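Local structure of 11S globulin isoform 1 (Cocos nucifera, 5WPW) at residues A10-T14 with D25-N31; G38-R44 with A136-T142; A59-V63 with I284-A288; G70-M76 with Q105-F110; M248-Q252 with K277-L281. The protein serves as a hexameric seed storage globulin of the 11S family, a nutrient reservoir of the coconut seed that is also a potential food allergen. The protein carries 2 engineered substitutions. All coordinates share one frame; numbering follows the deposited sequence.

Interaction 1: A10-T14 with D25-N31; sequences ALEPT and DYFDEDN
The F27 ring reaches the chain at L11-P13 because its CG lies opposite its own carbonyl carbon (chi1 -62°) and chi2 of 74° turns the ring against P13. T14 has OG1 between its backbone N and carbonyl carbon (chi1 57°), which directs the hydroxyl to Y26 O. The contact belongs to the N-terminal cupin domain. It sets the loop before strand 15-19 against strand 22-26 and the turn that follows. Y26 O takes two bonds from one residue. T14 N donates to Y26 O at 2.8 Å, and T14 OG1 reaches Y26 O at 3.2 Å from the opposite face of the carbonyl plane. P13 CD sits over one face of the F27 ring, 4.1 Å from its centroid, in a CH-pi contact offset toward the rim. L11 O meets the ring edge in plane. P13 CB and CG also pack on D25 CB. T14 CG2 touches D28 CB. Past the strand, D28 OD1 accepts from D30 N in an Asx turn, within the type I turn from D28 to N31. F27 and L11 also pack on F34 of helix 32-37. A water accepts from D28 N, and its oxygen lies 2.7 Å from E12 O, to which it donates.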
# COMPACT_ATOMS: atom_id res chain seq x y z
N ALA A 10 -23.15 -24.45 22.87
CA ALA A 10 -23.99 -23.67 21.97
C ALA A 10 -24.72 -22.60 22.76
O ALA A 10 -25.12 -22.81 23.91
CB ALA A 10 -24.98 -24.58 21.25
N LEU A 11 -24.87 -21.43 22.16
CA LEU A 11 -25.40 -20.26 22.84
C LEU A 11 -26.74 -19.86 22.24
O LEU A 11 -27.02 -20.10 21.06
CB LEU A 11 -24.42 -19.08 22.76
CG LEU A 11 -23.13 -19.25 23.55
CD1 LEU A 11 -22.07 -18.27 23.06
CD2 LEU A 11 -23.39 -19.06 25.03
N GLU A 12 -27.55 -19.22 23.07
CA GLU A 12 -28.82 -18.65 22.69
C GLU A 12 -28.94 -17.31 23.39
O GLU A 12 -28.18 -17.01 24.32
CB GLU A 12 -29.99 -19.57 23.08
CG GLU A 12 -30.37 -20.52 21.97
CD GLU A 12 -31.73 -21.16 22.19
OE1 GLU A 12 -32.73 -20.42 22.38
OE2 GLU A 12 -31.79 -22.41 22.17
N PRO A 13 -29.85 -16.45 22.93
CA PRO A 13 -29.98 -15.11 23.53
C PRO A 13 -30.35 -15.16 25.01
O PRO A 13 -31.23 -15.92 25.43
CB PRO A 13 -31.09 -14.47 22.70
CG PRO A 13 -30.92 -15.10 21.36
CD PRO A 13 -30.55 -16.53 21.64
N THR A 14 -29.68 -14.32 25.80
CA THR A 14 -29.94 -14.25 27.24
C THR A 14 -31.10 -13.31 27.56
O THR A 14 -32.00 -13.68 28.32
CB THR A 14 -28.69 -13.81 28.00
OG1 THR A 14 -28.24 -12.54 27.50
CG2 THR A 14 -27.59 -14.84 27.84
N ASP A 25 -32.91 -9.71 20.37
CA ASP A 25 -32.37 -10.73 21.25
C ASP A 25 -30.88 -10.49 21.41
O ASP A 25 -30.17 -10.32 20.41
CB ASP A 25 -32.59 -12.13 20.66
CG ASP A 25 -34.04 -12.43 20.43
OD1 ASP A 25 -34.86 -11.85 21.17
OD2 ASP A 25 -34.36 -13.20 19.51
N TYR A 26 -30.40 -10.44 22.64
CA TYR A 26 -28.98 -10.20 22.89
C TYR A 26 -28.32 -11.48 23.39
O TYR A 26 -28.75 -12.05 24.40
CB TYR A 26 -28.77 -9.06 23.88
CG TYR A 26 -29.38 -7.72 23.48
CD1 TYR A 26 -30.74 -7.48 23.65
CD2 TYR A 26 -28.59 -6.69 22.97
CE1 TYR A 26 -31.31 -6.26 23.30
CE2 TYR A 26 -29.15 -5.45 22.61
CZ TYR A 26 -30.52 -5.25 22.79
OH TYR A 26 -31.11 -4.04 22.45
N PHE A 27 -27.27 -11.93 22.70
CA PHE A 27 -26.38 -12.92 23.31
C PHE A 27 -25.50 -12.22 24.34
O PHE A 27 -25.30 -11.01 24.28
CB PHE A 27 -25.52 -13.62 22.26
CG PHE A 27 -26.30 -14.40 21.23
CD1 PHE A 27 -26.99 -13.76 20.23
CD2 PHE A 27 -26.30 -15.80 21.25
CE1 PHE A 27 -27.69 -14.48 19.27
CE2 PHE A 27 -26.98 -16.52 20.30
CZ PHE A 27 -27.69 -15.85 19.31
N ASP A 28 -24.99 -12.99 25.30
CA ASP A 28 -24.30 -12.39 26.44
C ASP A 28 -22.83 -12.14 26.08
O ASP A 28 -22.03 -13.07 26.05
CB ASP A 28 -24.41 -13.26 27.69
CG ASP A 28 -23.67 -12.66 28.88
OD1 ASP A 28 -23.36 -11.45 28.86
OD2 ASP A 28 -23.40 -13.40 29.84
N GLU A 29 -22.48 -10.87 25.86
CA GLU A 29 -21.11 -10.54 25.49
C GLU A 29 -20.12 -10.76 26.63
O GLU A 29 -18.91 -10.70 26.40
CB GLU A 29 -21.05 -9.08 25.01
CG GLU A 29 -21.74 -8.09 25.93
CD GLU A 29 -21.27 -6.65 25.71
OE1 GLU A 29 -21.41 -6.11 24.58
OE2 GLU A 29 -20.74 -6.05 26.67
N ASP A 30 -20.62 -11.02 27.85
CA ASP A 30 -19.78 -11.32 29.00
C ASP A 30 -19.49 -12.81 29.16
O ASP A 30 -18.65 -13.18 29.98
CB ASP A 30 -20.43 -10.78 30.27
CG ASP A 30 -20.27 -9.27 30.40
OD1 ASP A 30 -19.24 -8.84 30.97
OD2 ASP A 30 -21.16 -8.53 29.94
N ASN A 31 -20.19 -13.66 28.41
CA ASN A 31 -19.83 -15.06 28.29
C ASN A 31 -18.36 -15.20 27.90
O ASN A 31 -17.84 -14.43 27.09
CB ASN A 31 -20.75 -15.71 27.25
CG ASN A 31 -20.72 -17.22 27.27
OD1 ASN A 31 -19.73 -17.83 26.87
ND2 ASN A 31 -21.82 -17.83 27.71
O HOH W 1 -25.80 -15.88 25.03

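Interaction 2: G38-R44 with A136-T142; sequences GVSTIRR and AITVLDT
I42 and T138 lie side by side and point the same way, with I42 CG1 3.7 Å from T138 CB. Chi1 of 77° puts I42 CG1 between its backbone N and carbonyl carbon, over the neighbouring strand. S40, I42 and R44 share this face with A136, T138 and L140. T41, R43, I137 and V139 take the other face. There V139 CG2 comes to T41 OG1, a buried hydroxyl with no polar partner in the model. T41 CG2 rests against T138 O at 3.4 Å. V39 CB meets V139 CG1 obliquely at 3.9 Å. R43 lays its CG beside A136 O before its chain bends away. Six backbone bonds join S40 with L140, I42 with T138, and R44 with A136. The bond from L140 N to S40 O is 2.8 Å long and nearly straight at 176°. At the far end, S40 OG and T142 OG1 share a water, and T142 CG2 touches S40 OG at 3.6 Å. S40 OG is also hydrogen-bonded to E29 OE1, and R44 forms a salt bridge with E211. V39 packs on I310 and I137 on Y312, both in strand 309-314 of the second cupin domain. Strands 40-46 and 134-140 are neighbours in an antiparallel sheet of the first cupin domain, a jelly-roll barrel.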
# COMPACT_ATOMS: atom_id res chain seq x y z
N GLY A 38 -13.92 -11.74 21.36
CA GLY A 38 -13.93 -10.29 21.26
C GLY A 38 -15.06 -9.71 20.44
O GLY A 38 -14.86 -8.70 19.73
N VAL A 39 -16.25 -10.33 20.50
CA VAL A 39 -17.41 -9.90 19.73
C VAL A 39 -18.62 -9.80 20.66
O VAL A 39 -18.62 -10.31 21.78
CB VAL A 39 -17.72 -10.85 18.54
CG1 VAL A 39 -16.55 -10.89 17.54
CG2 VAL A 39 -18.01 -12.23 19.05
N SER A 40 -19.63 -9.06 20.19
CA SER A 40 -20.99 -9.09 20.71
C SER A 40 -21.93 -9.44 19.56
O SER A 40 -21.73 -9.00 18.43
CB SER A 40 -21.41 -7.73 21.30
OG SER A 40 -20.36 -7.17 22.07
N THR A 41 -22.97 -10.23 19.85
CA THR A 41 -23.91 -10.68 18.83
C THR A 41 -25.32 -10.31 19.25
O THR A 41 -25.66 -10.34 20.44
CB THR A 41 -23.82 -12.21 18.60
OG1 THR A 41 -22.53 -12.56 18.07
CG2 THR A 41 -24.88 -12.67 17.61
N ILE A 42 -26.12 -9.89 18.28
CA ILE A 42 -27.53 -9.60 18.52
C ILE A 42 -28.34 -10.17 17.37
O ILE A 42 -27.87 -10.23 16.23
CB ILE A 42 -27.81 -8.09 18.71
CG1 ILE A 42 -27.81 -7.35 17.38
CG2 ILE A 42 -26.82 -7.45 19.67
CD1 ILE A 42 -27.89 -5.83 17.54
N ARG A 43 -29.54 -10.61 17.69
CA ARG A 43 -30.52 -11.02 16.69
C ARG A 43 -31.71 -10.08 16.79
O ARG A 43 -32.18 -9.78 17.88
CB ARG A 43 -30.98 -12.47 16.89
CG ARG A 43 -31.96 -12.93 15.81
CD ARG A 43 -32.77 -14.15 16.24
NE ARG A 43 -31.91 -15.31 16.39
CZ ARG A 43 -32.02 -16.20 17.37
NH1 ARG A 43 -32.97 -16.05 18.29
NH2 ARG A 43 -31.18 -17.23 17.44
N ARG A 44 -32.19 -9.61 15.64
CA ARG A 44 -33.37 -8.75 15.58
C ARG A 44 -34.45 -9.36 14.70
O ARG A 44 -34.15 -9.92 13.64
CB ARG A 44 -33.03 -7.37 15.05
CG ARG A 44 -32.88 -6.36 16.08
CD ARG A 44 -32.88 -5.01 15.44
NE ARG A 44 -31.54 -4.46 15.37
CZ ARG A 44 -30.94 -3.84 16.37
NH1 ARG A 44 -29.72 -3.36 16.22
NH2 ARG A 44 -31.57 -3.69 17.52
N ALA A 136 -32.53 -10.54 11.38
CA ALA A 136 -31.15 -10.15 11.14
C ALA A 136 -30.27 -10.68 12.26
O ALA A 136 -30.61 -10.56 13.44
CB ALA A 136 -31.02 -8.62 11.07
N ILE A 137 -29.12 -11.27 11.91
CA ILE A 137 -28.13 -11.63 12.91
C ILE A 137 -26.90 -10.75 12.70
O ILE A 137 -26.36 -10.68 11.58
CB ILE A 137 -27.75 -13.12 12.85
CG1 ILE A 137 -26.52 -13.32 13.70
CG2 ILE A 137 -27.50 -13.56 11.44
CD1 ILE A 137 -26.19 -14.71 14.01
N THR A 138 -26.50 -10.06 13.76
CA THR A 138 -25.43 -9.06 13.72
C THR A 138 -24.28 -9.45 14.63
O THR A 138 -24.50 -9.77 15.81
CB THR A 138 -25.97 -7.71 14.17
OG1 THR A 138 -26.84 -7.21 13.16
CG2 THR A 138 -24.83 -6.74 14.42
N VAL A 139 -23.05 -9.41 14.10
CA VAL A 139 -21.85 -9.65 14.90
C VAL A 139 -21.04 -8.35 14.89
O VAL A 139 -20.71 -7.83 13.81
CB VAL A 139 -21.01 -10.83 14.36
CG1 VAL A 139 -19.83 -11.09 15.24
CG2 VAL A 139 -21.86 -12.11 14.23
N LEU A 140 -20.80 -7.79 16.07
CA LEU A 140 -20.06 -6.54 16.24
C LEU A 140 -18.66 -6.84 16.76
O LEU A 140 -18.51 -7.51 17.79
CB LEU A 140 -20.79 -5.62 17.21
CG LEU A 140 -22.14 -5.01 16.84
CD1 LEU A 140 -23.21 -5.40 17.84
CD2 LEU A 140 -21.98 -3.48 16.76
N ASP A 141 -17.62 -6.34 16.08
CA ASP A 141 -16.25 -6.65 16.52
C ASP A 141 -15.82 -5.56 17.49
O ASP A 141 -15.26 -4.54 17.10
CB ASP A 141 -15.30 -6.78 15.34
CG ASP A 141 -13.90 -7.24 15.76
OD1 ASP A 141 -13.68 -7.49 16.96
OD2 ASP A 141 -13.03 -7.35 14.88
N THR A 142 -16.08 -5.77 18.78
CA THR A 142 -15.75 -4.78 19.79
C THR A 142 -14.27 -4.79 20.18
O THR A 142 -13.84 -3.92 20.94
CB THR A 142 -16.62 -5.00 21.02
OG1 THR A 142 -16.50 -6.38 21.42
CG2 THR A 142 -18.10 -4.72 20.69
O HOH W 2 -18.18 -7.32 23.35

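Interaction 3: A59-V63 with I284-A288; sequences APRLV and IQMSA
P60-L62 and I284-A288 run almost alongside each other, their end-to-end directions 20° apart. The backbones come nearest at P60 and I284, with CA atoms 5.9 Å apart, so side chains carry the contact. I284 uses both branches. Its CD1 reaches P60 CB at 3.8 Å, and its CG2 meets L62 CD2 at 4.0 Å. This is one of the places where the two cupin domains of the subunit meet: 59-63 leads into strand 61-67 of the first, and 284-288 runs from helix 281-284 into strand 287-293 of the second. L62 and M286 slide past each other in opposite directions. L62 CD1 lies 4.0 Å from M286 CB and also touches S287 O and A288 CB. The M286 chain bends at its last torsion (chi3 -63°), which lays CE against P60 O at 3.8 Å and R61 CA at 3.9 Å. I363 of strand 357-364 packs on L62, M286 and A288, and A117 of strand 114-118 lies against L62 and I284.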
# COMPACT_ATOMS: atom_id res chain seq x y z
N ALA A 59 -18.40 -0.11 17.31
CA ALA A 59 -17.72 -1.26 16.72
C ALA A 59 -18.22 -1.51 15.30
O ALA A 59 -19.42 -1.32 15.01
CB ALA A 59 -17.96 -2.50 17.56
N PRO A 60 -17.34 -1.88 14.37
CA PRO A 60 -17.81 -2.28 13.04
C PRO A 60 -18.58 -3.59 13.17
O PRO A 60 -18.38 -4.36 14.11
CB PRO A 60 -16.52 -2.45 12.23
CG PRO A 60 -15.49 -2.84 13.26
CD PRO A 60 -15.88 -2.07 14.53
N ARG A 61 -19.48 -3.82 12.22
CA ARG A 61 -20.34 -5.01 12.28
C ARG A 61 -20.62 -5.58 10.90
O ARG A 61 -20.51 -4.90 9.88
CB ARG A 61 -21.67 -4.69 12.98
CG ARG A 61 -22.73 -4.18 12.09
CD ARG A 61 -23.89 -3.65 12.89
NE ARG A 61 -23.66 -2.26 13.25
CZ ARG A 61 -24.60 -1.46 13.74
NH1 ARG A 61 -25.83 -1.92 13.91
NH2 ARG A 61 -24.30 -0.20 14.02
N LEU A 62 -20.99 -6.88 10.87
CA LEU A 62 -21.58 -7.53 9.73
C LEU A 62 -22.96 -7.99 10.15
O LEU A 62 -23.11 -8.53 11.25
CB LEU A 62 -20.79 -8.76 9.27
CG LEU A 62 -19.39 -8.54 8.70
CD1 LEU A 62 -18.94 -9.82 8.02
CD2 LEU A 62 -19.41 -7.37 7.73
N VAL A 63 -23.96 -7.70 9.32
CA VAL A 63 -25.34 -8.14 9.51
C VAL A 63 -25.64 -9.21 8.47
O VAL A 63 -25.39 -9.00 7.28
CB VAL A 63 -26.33 -6.97 9.38
CG1 VAL A 63 -27.74 -7.45 9.70
CG2 VAL A 63 -25.90 -5.81 10.29
N ILE A 284 -13.38 -3.14 7.61
CA ILE A 284 -14.18 -3.78 8.66
C ILE A 284 -13.36 -4.88 9.35
O ILE A 284 -13.54 -5.15 10.54
CB ILE A 284 -15.49 -4.35 8.05
CG1 ILE A 284 -16.39 -3.25 7.46
CG2 ILE A 284 -16.25 -5.23 9.04
CD1 ILE A 284 -17.15 -2.37 8.47
N GLN A 285 -12.45 -5.51 8.60
CA GLN A 285 -11.60 -6.61 9.08
C GLN A 285 -12.44 -7.80 9.56
O GLN A 285 -12.16 -8.41 10.60
CB GLN A 285 -10.63 -6.15 10.17
CG GLN A 285 -9.41 -5.43 9.63
CD GLN A 285 -8.43 -5.02 10.73
OE1 GLN A 285 -8.46 -3.89 11.22
NE2 GLN A 285 -7.58 -5.95 11.14
N MET A 286 -13.43 -8.15 8.76
CA MET A 286 -14.26 -9.32 9.06
C MET A 286 -14.64 -9.97 7.74
O MET A 286 -14.64 -9.34 6.68
CB MET A 286 -15.53 -8.96 9.86
CG MET A 286 -15.31 -9.09 11.39
SD MET A 286 -16.81 -8.82 12.39
CE MET A 286 -17.05 -7.13 11.90
N SER A 287 -14.91 -11.27 7.81
CA SER A 287 -15.24 -12.09 6.65
C SER A 287 -16.50 -12.87 7.00
O SER A 287 -16.89 -12.96 8.17
CB SER A 287 -14.09 -13.04 6.29
OG SER A 287 -12.85 -12.35 6.16
N ALA A 288 -17.12 -13.47 6.00
CA ALA A 288 -18.29 -14.32 6.27
C ALA A 288 -18.23 -15.54 5.37
O ALA A 288 -17.50 -15.58 4.37
CB ALA A 288 -19.61 -13.55 6.05

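Interaction 4: G70-M76 with Q105-F110; sequences GIVGLVM and QKVYQF
G70-L74 and V107-F110 pair antiparallel, their axes at 144°, with hydrogen-bonded pairs G70-F110 and V72-Y108. The F110 ring folds back over G70. Its CG stands between its own backbone N and carbonyl carbon (chi1 69°), which brings one ring face over the glycine. G70 N lies above the ring centre, and G70 CA makes a CH-pi contact 3.9 Å from the centroid of the F110 ring. G70 carries no side chain, so the ring can lie this close. V72 CG2 meets F110 CD2 at 3.5 Å, the two side chains about at right angles. On the other face of the sheet, I71 CG2 packs on V107 CB at 3.9 Å. The Y108 ring turns an edge to V72 O and L74 N. At the far end the Q105 amide grips the backbone of M76 at two points. M76 N donates to Q105 OE1 at 3.0 Å, almost straight at 178°. Q105 NE2 donates to M76 O at 3.0 Å, from above the carbonyl plane. This pair of bonds fixes the rotation of the amide. A water donates to Q105 OE1 and L74 O and accepts from Y108 OH. V75 packs on A380 of a second subunit. Strand 70-74 also pairs with 124-127 along its other edge, part of the curled antiparallel sheet that is typical of the cupin jelly-roll barrel.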
# COMPACT_ATOMS: atom_id res chain seq x y z
N GLY A 70 -36.17 -5.73 2.64
CA GLY A 70 -36.42 -4.38 3.08
C GLY A 70 -35.43 -3.38 2.52
O GLY A 70 -34.78 -3.60 1.50
N ILE A 71 -35.34 -2.26 3.23
CA ILE A 71 -34.58 -1.10 2.81
C ILE A 71 -33.61 -0.76 3.93
O ILE A 71 -34.01 -0.75 5.10
CB ILE A 71 -35.50 0.12 2.52
CG1 ILE A 71 -36.36 -0.12 1.29
CG2 ILE A 71 -34.67 1.38 2.34
CD1 ILE A 71 -36.96 1.16 0.76
N VAL A 72 -32.36 -0.48 3.57
CA VAL A 72 -31.37 -0.07 4.56
C VAL A 72 -30.80 1.28 4.16
O VAL A 72 -30.59 1.57 2.97
CB VAL A 72 -30.24 -1.11 4.69
CG1 VAL A 72 -28.99 -0.45 5.16
CG2 VAL A 72 -30.64 -2.18 5.68
N GLY A 73 -30.57 2.13 5.15
CA GLY A 73 -29.88 3.38 4.95
C GLY A 73 -28.63 3.49 5.80
O GLY A 73 -28.65 3.23 7.02
N LEU A 74 -27.53 3.84 5.15
CA LEU A 74 -26.25 4.09 5.80
C LEU A 74 -25.83 5.49 5.42
O LEU A 74 -25.66 5.81 4.23
CB LEU A 74 -25.22 3.07 5.33
CG LEU A 74 -23.81 3.28 5.88
CD1 LEU A 74 -23.86 2.95 7.33
CD2 LEU A 74 -22.85 2.35 5.15
N VAL A 75 -25.68 6.35 6.41
CA VAL A 75 -25.33 7.73 6.14
C VAL A 75 -23.82 7.88 6.20
O VAL A 75 -23.20 7.63 7.24
CB VAL A 75 -26.02 8.68 7.12
CG1 VAL A 75 -25.58 10.11 6.84
CG2 VAL A 75 -27.54 8.54 7.02
N MET A 76 -23.22 8.31 5.08
CA MET A 76 -21.78 8.54 5.03
C MET A 76 -21.52 10.03 5.18
O MET A 76 -21.82 10.79 4.27
CB MET A 76 -21.21 8.01 3.71
CG MET A 76 -21.71 6.62 3.35
SD MET A 76 -20.49 5.60 2.50
CE MET A 76 -21.43 4.10 2.19
N GLN A 105 -29.57 10.43 1.22
CA GLN A 105 -28.56 9.59 0.64
C GLN A 105 -29.19 8.32 0.09
O GLN A 105 -30.37 8.01 0.33
CB GLN A 105 -27.46 9.26 1.65
CG GLN A 105 -26.53 10.44 1.87
CD GLN A 105 -25.30 10.05 2.66
OE1 GLN A 105 -24.89 8.88 2.64
NE2 GLN A 105 -24.69 11.02 3.33
N LYS A 106 -28.37 7.58 -0.66
CA LYS A 106 -28.83 6.41 -1.39
C LYS A 106 -29.28 5.32 -0.42
O LYS A 106 -28.71 5.15 0.65
CB LYS A 106 -27.71 5.90 -2.30
CG LYS A 106 -26.38 5.72 -1.57
CD LYS A 106 -25.22 5.40 -2.52
CE LYS A 106 -24.62 6.67 -3.14
NZ LYS A 106 -23.34 6.37 -3.87
N VAL A 107 -30.32 4.59 -0.80
CA VAL A 107 -30.86 3.58 0.09
C VAL A 107 -30.60 2.22 -0.55
O VAL A 107 -30.52 2.09 -1.77
CB VAL A 107 -32.35 3.83 0.36
CG1 VAL A 107 -32.50 5.18 1.07
CG2 VAL A 107 -33.10 3.82 -0.94
N TYR A 108 -30.40 1.23 0.31
CA TYR A 108 -29.94 -0.09 -0.09
C TYR A 108 -31.05 -1.10 0.15
O TYR A 108 -31.52 -1.25 1.29
CB TYR A 108 -28.69 -0.46 0.71
CG TYR A 108 -27.60 0.58 0.63
CD1 TYR A 108 -26.63 0.50 -0.35
CD2 TYR A 108 -27.51 1.61 1.56
CE1 TYR A 108 -25.61 1.43 -0.43
CE2 TYR A 108 -26.49 2.56 1.49
CZ TYR A 108 -25.55 2.46 0.48
OH TYR A 108 -24.52 3.38 0.38
N GLN A 109 -31.46 -1.79 -0.90
CA GLN A 109 -32.54 -2.76 -0.78
C GLN A 109 -31.94 -4.14 -0.59
O GLN A 109 -31.16 -4.59 -1.42
CB GLN A 109 -33.45 -2.69 -2.01
CG GLN A 109 -34.09 -1.33 -2.10
CD GLN A 109 -35.35 -1.35 -2.91
OE1 GLN A 109 -36.31 -2.03 -2.55
NE2 GLN A 109 -35.36 -0.62 -4.01
N PHE A 110 -32.30 -4.79 0.50
CA PHE A 110 -31.68 -6.03 0.90
C PHE A 110 -32.69 -7.17 0.83
O PHE A 110 -33.90 -6.97 0.67
CB PHE A 110 -31.09 -5.91 2.30
CG PHE A 110 -32.11 -5.79 3.39
CD1 PHE A 110 -32.62 -6.91 4.01
CD2 PHE A 110 -32.51 -4.54 3.84
CE1 PHE A 110 -33.55 -6.80 5.03
CE2 PHE A 110 -33.42 -4.43 4.87
CZ PHE A 110 -33.95 -5.55 5.46
O HOH W 3 -36.95 -4.22 -0.53
O HOH W 4 -28.25 6.34 2.99
O HOH W 5 -24.98 6.26 1.73

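Interaction 5: M248-Q252 with K277-L281; sequences MKIKQ and KLPIL
K249 NZ is gripped by Q252 OE1 at 2.7 Å and by K277 O at 3.2 Å, the second bond made from above the carbonyl plane. The contact links the loop leading into strand 251-253, which edges the sheet of the first cupin domain, to the loop before helix 281-284 in the second. The K249 chain leaves with CG anti to its backbone N (chi1 -173°). It then bends at chi3 and chi4 and curls round L278 CD1. K277 O also accepts a bond from K249 NZ of a neighbouring subunit, and the two K249 ammonium groups lie close together. Their charges are probably eased by these oxygens. K277 NZ points elsewhere, to a salt bridge with D261, while its CD lies near Q252 NE2. L278 opens a type I turn that ends at L281. Further along the turn, I280 CG1 meets M248 SD at 4.0 Å, the two side chains about at right angles. I280 CG2 lies near K249 O at 3.8 Å. A water donates to K249 O at 2.6 Å and accepts from I280 N. L278 CD1 is wedged tightly against K249, 3.4 Å from its O and 3.5 Å from its CE.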
# COMPACT_ATOMS: atom_id res chain seq x y z
N MET A 248 -19.07 3.31 -2.05
CA MET A 248 -18.64 1.98 -1.62
C MET A 248 -19.84 1.03 -1.55
O MET A 248 -20.89 1.39 -1.01
CB MET A 248 -18.01 2.04 -0.23
CG MET A 248 -16.63 2.60 -0.14
SD MET A 248 -16.06 2.21 1.53
CE MET A 248 -17.03 3.37 2.49
N LYS A 249 -19.68 -0.18 -2.07
CA LYS A 249 -20.70 -1.19 -1.87
C LYS A 249 -20.64 -1.64 -0.42
O LYS A 249 -19.55 -1.86 0.11
CB LYS A 249 -20.49 -2.37 -2.83
CG LYS A 249 -21.62 -3.39 -2.81
CD LYS A 249 -21.33 -4.60 -3.73
CE LYS A 249 -19.86 -4.99 -3.68
NZ LYS A 249 -19.59 -6.46 -3.53
N ILE A 250 -21.79 -1.74 0.24
CA ILE A 250 -21.86 -2.17 1.63
C ILE A 250 -22.59 -3.48 1.81
O ILE A 250 -22.76 -3.93 2.95
CB ILE A 250 -22.52 -1.09 2.53
CG1 ILE A 250 -23.92 -0.77 2.02
CG2 ILE A 250 -21.65 0.15 2.62
CD1 ILE A 250 -24.97 -0.76 3.11
N LYS A 251 -23.07 -4.07 0.73
CA LYS A 251 -23.96 -5.22 0.81
C LYS A 251 -23.52 -6.23 -0.23
O LYS A 251 -23.13 -5.86 -1.35
CB LYS A 251 -25.41 -4.79 0.57
CG LYS A 251 -26.40 -5.93 0.33
CD LYS A 251 -27.81 -5.36 0.11
CE LYS A 251 -28.36 -5.75 -1.26
NZ LYS A 251 -27.91 -4.89 -2.39
N GLN A 252 -23.58 -7.50 0.13
CA GLN A 252 -23.29 -8.58 -0.81
C GLN A 252 -24.08 -9.81 -0.42
O GLN A 252 -24.12 -10.18 0.75
CB GLN A 252 -21.79 -8.91 -0.85
CG GLN A 252 -21.50 -10.20 -1.58
CD GLN A 252 -20.86 -9.98 -2.92
OE1 GLN A 252 -20.83 -8.87 -3.43
NE2 GLN A 252 -20.31 -11.05 -3.49
N LYS A 277 -14.12 -9.96 -2.59
CA LYS A 277 -15.46 -9.76 -3.14
C LYS A 277 -16.06 -8.41 -2.78
O LYS A 277 -16.70 -7.79 -3.62
CB LYS A 277 -16.40 -10.87 -2.65
CG LYS A 277 -15.97 -12.23 -3.16
CD LYS A 277 -17.07 -13.25 -2.98
CE LYS A 277 -16.54 -14.64 -3.34
NZ LYS A 277 -17.61 -15.68 -3.16
N LEU A 278 -15.87 -7.95 -1.55
CA LEU A 278 -16.56 -6.77 -1.02
C LEU A 278 -15.49 -5.86 -0.42
O LEU A 278 -15.00 -6.14 0.68
CB LEU A 278 -17.60 -7.16 0.02
CG LEU A 278 -18.34 -6.01 0.73
CD1 LEU A 278 -19.09 -5.22 -0.30
CD2 LEU A 278 -19.26 -6.55 1.84
N PRO A 279 -15.12 -4.79 -1.11
CA PRO A 279 -13.90 -4.07 -0.72
C PRO A 279 -13.91 -3.55 0.70
O PRO A 279 -12.87 -3.59 1.36
CB PRO A 279 -13.84 -2.93 -1.74
CG PRO A 279 -14.56 -3.45 -2.91
CD PRO A 279 -15.65 -4.33 -2.40
N ILE A 280 -15.06 -3.08 1.20
CA ILE A 280 -15.09 -2.42 2.51
C ILE A 280 -14.62 -3.35 3.62
O ILE A 280 -14.18 -2.88 4.67
CB ILE A 280 -16.50 -1.86 2.82
CG1 ILE A 280 -16.43 -0.90 4.01
CG2 ILE A 280 -17.51 -2.99 3.09
CD1 ILE A 280 -17.73 -0.22 4.35
N LEU A 281 -14.67 -4.67 3.40
CA LEU A 281 -14.32 -5.59 4.46
C LEU A 281 -12.86 -5.44 4.87
O LEU A 281 -12.50 -5.85 5.97
CB LEU A 281 -14.59 -7.04 4.04
CG LEU A 281 -16.06 -7.35 3.76
CD1 LEU A 281 -16.33 -8.84 3.54
CD2 LEU A 281 -16.89 -6.83 4.91
O HOH W 6 -17.05 -2.01 -0.65

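In the fold
Interactions 1, 2, 3 and 5 all reach one sheet of the first cupin domain. Interactions 1 and 2 touch directly: E29 OE1 lies 2.9 Å from S40 OG, and F27 N lies 3.2 Å from T41 O. Interaction 2 passes to interaction 3 through V139 N and L62 O, 3.0 Å apart. Interaction 3 reaches interaction 5 where L62 CD2 packs on L281 CD2. Interaction 4 belongs to the other sheet of the domain and joins interaction 5 through L74 CD2 and I250 CG2. Interactions 1 and 5 lie on opposite sides of the chain centre, about 28 Å apart between centres. Interactions 4 and 5 both touch the same neighbouring subunit of the hexamer.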